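Local coordinates for SnoaL-like domain-containing protein (Kribbella flavida, PDB 4LMI) that is of unknown function but has the fold of SnoaL-like proteins and is probably related to ketosteroid isomerases, at residues Y39-Q43 with T44-I48; A52-L55 with R56-Q59; E99-G103 with L104-V108. One frame throughout, in Å; residues are numbered along the deposited sequence. Where two conformers were deposited one is given.

Contact 1: residues Y39-Q43 with T44-I48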
# COMPACT_ATOMS: atom_id res chain seq x y z
N TYR B 39 -3.59 15.77 0.89
CA TYR B 39 -2.81 14.74 1.57
C TYR B 39 -3.63 14.13 2.70
O TYR B 39 -4.24 14.86 3.48
CB TYR B 39 -1.54 15.37 2.15
CG TYR B 39 -0.67 14.48 3.01
CD1 TYR B 39 0.13 13.49 2.43
CD2 TYR B 39 -0.60 14.65 4.39
CE1 TYR B 39 0.96 12.70 3.20
CE2 TYR B 39 0.23 13.85 5.17
CZ TYR B 39 1.00 12.88 4.57
OH TYR B 39 1.82 12.08 5.33
N GLU B 40 -3.63 12.81 2.79
CA GLU B 40 -4.28 12.12 3.90
C GLU B 40 -3.32 11.15 4.55
O GLU B 40 -2.51 10.50 3.87
CB GLU B 40 -5.48 11.31 3.41
CG GLU B 40 -6.68 12.11 2.91
CD GLU B 40 -7.79 11.17 2.47
OE1 GLU B 40 -7.47 10.03 2.08
OE2 GLU B 40 -8.96 11.55 2.51
N LEU B 41 -3.41 11.07 5.88
CA LEU B 41 -2.82 10.00 6.67
C LEU B 41 -3.98 9.27 7.34
O LEU B 41 -4.38 9.65 8.44
CB LEU B 41 -1.90 10.59 7.75
CG LEU B 41 -0.45 10.92 7.43
CD1 LEU B 41 0.11 11.87 8.48
CD2 LEU B 41 0.38 9.64 7.36
N PRO B 42 -4.54 8.24 6.67
CA PRO B 42 -5.75 7.60 7.21
C PRO B 42 -5.60 7.01 8.61
O PRO B 42 -6.56 7.05 9.39
CB PRO B 42 -6.04 6.49 6.19
CG PRO B 42 -5.54 7.07 4.90
CD PRO B 42 -4.28 7.81 5.28
N GLN B 43 -4.41 6.50 8.94
CA GLN B 43 -4.15 5.91 10.26
C GLN B 43 -4.38 6.89 11.40
O GLN B 43 -4.81 6.50 12.49
CB GLN B 43 -2.71 5.38 10.34
CG GLN B 43 -2.45 4.07 9.61
CD GLN B 43 -0.96 3.86 9.39
OE1 GLN B 43 -0.39 4.40 8.45
NE2 GLN B 43 -0.33 3.09 10.28
N THR B 44 -4.10 8.17 11.15
CA THR B 44 -4.16 9.20 12.18
C THR B 44 -5.36 10.13 12.01
O THR B 44 -5.50 11.10 12.77
CB THR B 44 -2.90 10.09 12.16
OG1 THR B 44 -2.78 10.70 10.87
CG2 THR B 44 -1.66 9.28 12.46
N SER B 45 -6.20 9.86 11.02
CA SER B 45 -7.26 10.78 10.61
C SER B 45 -6.75 12.22 10.50
O SER B 45 -7.27 13.13 11.15
CB SER B 45 -8.48 10.68 11.54
OG SER B 45 -9.06 9.40 11.44
N GLU B 46 -5.71 12.40 9.69
CA GLU B 46 -5.19 13.72 9.38
C GLU B 46 -5.31 14.00 7.89
O GLU B 46 -5.14 13.09 7.07
CB GLU B 46 -3.73 13.84 9.77
CG GLU B 46 -3.50 14.01 11.26
CD GLU B 46 -2.03 13.95 11.60
OE1 GLU B 46 -1.52 14.93 12.19
OE2 GLU B 46 -1.38 12.93 11.28
N ARG B 47 -5.61 15.25 7.57
CA ARG B 47 -5.64 15.72 6.19
C ARG B 47 -4.91 17.05 6.10
O ARG B 47 -5.03 17.89 7.00
CB ARG B 47 -7.08 15.89 5.72
CG ARG B 47 -7.23 16.33 4.26
CD ARG B 47 -8.61 16.89 4.00
NE ARG B 47 -9.64 15.89 4.19
CZ ARG B 47 -10.94 16.14 4.28
NH1 ARG B 47 -11.39 17.39 4.23
NH2 ARG B 47 -11.79 15.14 4.45
N ILE B 48 -4.16 17.23 5.03
CA ILE B 48 -3.60 18.54 4.70
C ILE B 48 -4.09 18.93 3.31
O ILE B 48 -4.02 18.12 2.38
CB ILE B 48 -2.05 18.55 4.75
CG1 ILE B 48 -1.57 18.18 6.16
CG2 ILE B 48 -1.51 19.91 4.33
CD1 ILE B 48 -0.10 17.85 6.27
O HOH W 1 -9.50 13.16 4.64
O HOH W 2 -9.09 7.97 9.03
O HOH W 3 -7.74 7.06 12.50

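Contact 2: residues A52-L55 with R56-Q59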
# COMPACT_ATOMS: atom_id res chain seq x y z
N ALA B 52 0.62 24.90 -0.37
CA ALA B 52 1.36 25.70 0.61
C ALA B 52 1.50 24.96 1.95
O ALA B 52 2.61 24.80 2.46
CB ALA B 52 0.71 27.07 0.80
N ASP B 53 0.38 24.50 2.50
CA ASP B 53 0.41 23.79 3.78
C ASP B 53 1.15 22.46 3.70
O ASP B 53 1.88 22.10 4.62
CB ASP B 53 -1.00 23.58 4.34
CG ASP B 53 -1.60 24.86 4.89
OD1 ASP B 53 -0.90 25.89 4.95
OD2 ASP B 53 -2.79 24.84 5.26
N TYR B 54 0.97 21.74 2.59
CA TYR B 54 1.62 20.45 2.43
C TYR B 54 3.14 20.61 2.34
O TYR B 54 3.88 19.84 2.96
CB TYR B 54 1.05 19.66 1.24
CG TYR B 54 1.62 18.26 1.13
CD1 TYR B 54 1.61 17.39 2.22
CD2 TYR B 54 2.17 17.81 -0.07
CE1 TYR B 54 2.14 16.11 2.12
CE2 TYR B 54 2.69 16.53 -0.18
CZ TYR B 54 2.67 15.68 0.91
OH TYR B 54 3.20 14.42 0.79
N LEU B 55 3.59 21.64 1.62
CA LEU B 55 5.02 21.93 1.51
C LEU B 55 5.60 22.24 2.89
O LEU B 55 6.63 21.68 3.27
CB LEU B 55 5.28 23.08 0.53
CG LEU B 55 6.74 23.48 0.29
CD1 LEU B 55 7.58 22.32 -0.23
CD2 LEU B 55 6.84 24.68 -0.64
N ARG B 56 4.92 23.10 3.64
CA ARG B 56 5.33 23.45 5.01
C ARG B 56 5.46 22.23 5.92
O ARG B 56 6.43 22.11 6.66
CB ARG B 56 4.37 24.46 5.63
CG ARG B 56 4.46 25.86 5.05
CD ARG B 56 3.82 26.89 5.98
NE ARG B 56 4.70 27.23 7.09
CZ ARG B 56 4.35 27.97 8.15
NH1 ARG B 56 3.11 28.44 8.25
NH2 ARG B 56 5.23 28.23 9.10
N PHE B 57 4.47 21.33 5.85
CA PHE B 57 4.47 20.08 6.63
C PHE B 57 5.74 19.28 6.39
O PHE B 57 6.38 18.82 7.34
CB PHE B 57 3.21 19.25 6.29
CG PHE B 57 3.29 17.80 6.71
CD1 PHE B 57 3.13 17.43 8.04
CD2 PHE B 57 3.46 16.80 5.76
CE1 PHE B 57 3.19 16.10 8.42
CE2 PHE B 57 3.51 15.46 6.13
CZ PHE B 57 3.37 15.11 7.46
N ASN B 58 6.12 19.14 5.13
CA ASN B 58 7.35 18.45 4.77
C ASN B 58 8.62 19.18 5.21
O ASN B 58 9.57 18.55 5.68
CB ASN B 58 7.37 18.15 3.26
CG ASN B 58 6.39 17.07 2.88
OD1 ASN B 58 6.62 15.89 3.15
ND2 ASN B 58 5.28 17.46 2.26
N GLN B 59 8.62 20.50 5.07
CA GLN B 59 9.77 21.33 5.46
C GLN B 59 9.96 21.42 6.98
O GLN B 59 11.10 21.48 7.47
CB GLN B 59 9.64 22.73 4.85
CG GLN B 59 9.84 22.77 3.34
CD GLN B 59 9.53 24.13 2.74
OE1 GLN B 59 8.67 24.85 3.23
NE2 GLN B 59 10.23 24.47 1.67
O HOH W 4 4.74 13.96 2.97

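Contact 3: residues E99-G103 with L104-V108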
# COMPACT_ATOMS: atom_id res chain seq x y z
N GLU B 99 -2.47 10.20 -6.89
CA GLU B 99 -3.35 10.44 -8.03
C GLU B 99 -2.84 11.67 -8.75
O GLU B 99 -2.48 12.67 -8.11
CB GLU B 99 -4.81 10.63 -7.58
CG GLU B 99 -5.36 9.48 -6.74
CD GLU B 99 -5.45 8.17 -7.51
OE1 GLU B 99 -5.41 8.19 -8.75
OE2 GLU B 99 -5.58 7.11 -6.86
N VAL B 100 -2.78 11.58 -10.07
CA VAL B 100 -2.23 12.64 -10.92
C VAL B 100 -3.35 13.25 -11.76
O VAL B 100 -4.16 12.54 -12.35
CB VAL B 100 -1.16 12.05 -11.88
CG1 VAL B 100 -0.60 13.13 -12.81
CG2 VAL B 100 -0.06 11.37 -11.08
N VAL B 101 -3.40 14.58 -11.79
CA VAL B 101 -4.33 15.33 -12.64
C VAL B 101 -3.53 16.39 -13.38
O VAL B 101 -2.79 17.15 -12.76
CB VAL B 101 -5.45 16.00 -11.82
CG1 VAL B 101 -6.36 16.83 -12.73
CG2 VAL B 101 -6.27 14.98 -11.06
N ASP B 102 -3.67 16.44 -14.71
CA ASP B 102 -2.98 17.43 -15.56
C ASP B 102 -1.46 17.48 -15.31
O ASP B 102 -0.87 18.56 -15.25
CB ASP B 102 -3.59 18.83 -15.38
CG ASP B 102 -5.07 18.89 -15.75
OD1 ASP B 102 -5.52 18.13 -16.63
OD2 ASP B 102 -5.79 19.72 -15.15
N GLY B 103 -0.85 16.31 -15.14
CA GLY B 103 0.60 16.20 -14.95
C GLY B 103 1.13 16.66 -13.60
O GLY B 103 2.34 16.86 -13.44
N LEU B 104 0.23 16.82 -12.64
CA LEU B 104 0.58 17.22 -11.28
C LEU B 104 -0.02 16.25 -10.27
O LEU B 104 -1.08 15.67 -10.52
CB LEU B 104 0.09 18.64 -10.97
CG LEU B 104 0.63 19.79 -11.83
CD1 LEU B 104 -0.12 21.09 -11.55
CD2 LEU B 104 2.13 19.97 -11.64
N VAL B 105 0.66 16.10 -9.13
CA VAL B 105 0.18 15.25 -8.04
C VAL B 105 -1.01 15.95 -7.37
O VAL B 105 -0.87 17.02 -6.78
CB VAL B 105 1.31 14.95 -7.03
CG1 VAL B 105 0.78 14.24 -5.79
CG2 VAL B 105 2.40 14.12 -7.70
N SER B 106 -2.17 15.31 -7.47
CA SER B 106 -3.43 15.86 -6.99
C SER B 106 -3.83 15.30 -5.62
O SER B 106 -4.44 16.01 -4.81
CB SER B 106 -4.53 15.58 -8.02
OG SER B 106 -5.79 16.00 -7.56
N ARG B 107 -3.51 14.04 -5.37
CA ARG B 107 -3.82 13.39 -4.09
C ARG B 107 -2.64 12.56 -3.64
O ARG B 107 -1.97 11.92 -4.46
CB ARG B 107 -5.07 12.50 -4.21
CG ARG B 107 -6.33 13.26 -4.58
CD ARG B 107 -7.56 12.38 -4.64
NE ARG B 107 -8.70 13.14 -5.14
CZ ARG B 107 -9.59 13.76 -4.38
NH1 ARG B 107 -9.51 13.70 -3.05
NH2 ARG B 107 -10.58 14.43 -4.94
N VAL B 108 -2.38 12.58 -2.34
CA VAL B 108 -1.36 11.73 -1.72
C VAL B 108 -2.04 11.08 -0.53
O VAL B 108 -2.59 11.77 0.32
CB VAL B 108 -0.14 12.56 -1.23
CG1 VAL B 108 0.87 11.68 -0.50
CG2 VAL B 108 0.53 13.30 -2.38

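Contact 1: residues Y39-Q43 with T44-I48
The beta hairpin of strands 37-41 and 46-49 closes here, and Y39 and I48 meet on one of its faces. Their side chains lie alongside, pointing the same way, with ring atom Y39 CD2 3.7 Å from I48 CD1. The Y39 ring also meets Y54 and F57 of helix 51-59, and its hydroxyl bonds D110. Y39 and I48 form a hydrogen-bonded pair; Y39 N reaches I48 O at 2.8 Å in a nearly straight bond. E40 and R47 follow as a non-hydrogen-bonded pair on the other face. Water 1 lies between them, accepting from R47 NE at 2.8 Å in the guanidinium plane and close to E40 OE2. E40 also has a salt bridge to R38. In this SnoaL-like, NTF2-clan fold the hairpin ends in a G1 beta bulge, where S45 and E46 both face L41. Carbonyl L41 O takes two bonds, from T44 N at 3.1 Å and from E46 N, which come from opposite faces of its plane. T44 OG1 sits between its own backbone N and carbonyl carbon (chi1 59°). From there it donates to E46 OE2 at 2.7 Å and packs 3.2 Å from L41 CB. E46 OE2 is met on its anti side, lies 3.3 Å from L41 CD1, and forms a salt bridge with R122 of the second subunit. Water 2 links P42 O to S45 OG.

Contact 2: residues A52-L55 with R56-Q59
Y54 lays one face of its ring over the side-chain amide of N58, one helical turn on. N58 ND2 stands 3.3 Å above the ring plane, over its centre. The amide plane is turned 83° from the ring, close to perpendicular. The same nitrogen donates to Y54 O at 2.8 Å, but the bond is bent, with 131° at the hydrogen. N58 N also donates to Y54 O, at 3.2 Å, so two bonds grip this carbonyl from opposite faces of its plane. The ring reaches N58 because CG of Y54 is anti to the backbone N (chi1 -175°). At its far end, water 4 joins Y54 OH to N58 OD1, 2.7 Å from each. Y54 OH also bonds Y17 OH, and N58 OD1 bonds a buffer molecule that probably came from the crystallisation liquor. The F57 ring crosses Y54 obliquely, with F57 CD2 3.9 Å from Y54 CE1. With an alanine in place of Y54, the N58 amide would probably lose its aromatic cover, and water 4 and Y17 their hydroxyl partner. On another side of helix 51-59, L55 CG packs 3.8 Å from Q59 CD. Here Q59 N donates to L55 O in the carbonyl plane, in the ordinary i to i+4 pattern. The R56 chain bends at chi3, and its guanidinium forms a salt bridge with E60. The N58 amide is thus fixed in rotation: its nitrogen is turned to the Y54 carbonyl and ring, while its oxygen faces water and the bound buffer, consistent with a polar spot in a pocket.

Contact 3: residues E99-G103 with L104-V108
E99 meets R107 near the turn end of the hairpin formed by strands 90-101 and 104-111. E99 N donates to R107 O at 3.0 Å, and E99 CB lies 3.9 Å from R107 CB. Their chains cross and then part: in the conformer described, E99 OE1 is hydrogen-bonded to S78 OG and lies 7.0 Å from R107 NE. E99 O is shared by two donors, S106 N at 2.7 Å and R107 N at 3.2 Å. S106 and R107 therefore both face E99, which is a classic beta bulge. The register moves by one residue here. V100 and V105 form an antiparallel non-hydrogen-bonded pair, both side chains turned to the face packed on L13 of helix 6-22. V100 CG1 comes 3.5 Å from L104 O. V101 is on the other face. Its CG2, anti to the carbonyl carbon, touches S106 CB at 3.6 Å. V101 N donates to L104 O at 2.9 Å, nearly in line with the carbonyl, while L104 N returns a bond to V101 O from above the carbonyl plane. D102 and G103 form the corner of a type I' turn from V101 to L104, both with positive phi. L104 CG then leans over G103 C. The two strands are joined mainly through backbone bonds. In that conformer the E99 carboxylate and R107 guanidinium are too far apart for a salt bridge, so charge pairing probably adds little here.

How the contacts relate
The three contacts come in series along the chain. Contact 1 closes one hairpin, contact 2 is the helix that follows it, and contact 3 closes a later hairpin of the same sheet. Their centres lie about 14 Å (1 and 2), 17 Å (1 and 3) and 16 Å (2 and 3) apart. Strands 37-41 and 104-111 are neighbours in the sheet, and E40 N is 2.9 Å from V108 O in a probable hydrogen bond. Helix 51-59 packs against contact 1 through Y54 and F57. Y39, Y54 and V108 meet between helix and sheet, near a bound buffer molecule, consistent with an NTF2-like pocket. Contacts 1 and 2 also touch the second subunit, whereas contact 3 does not.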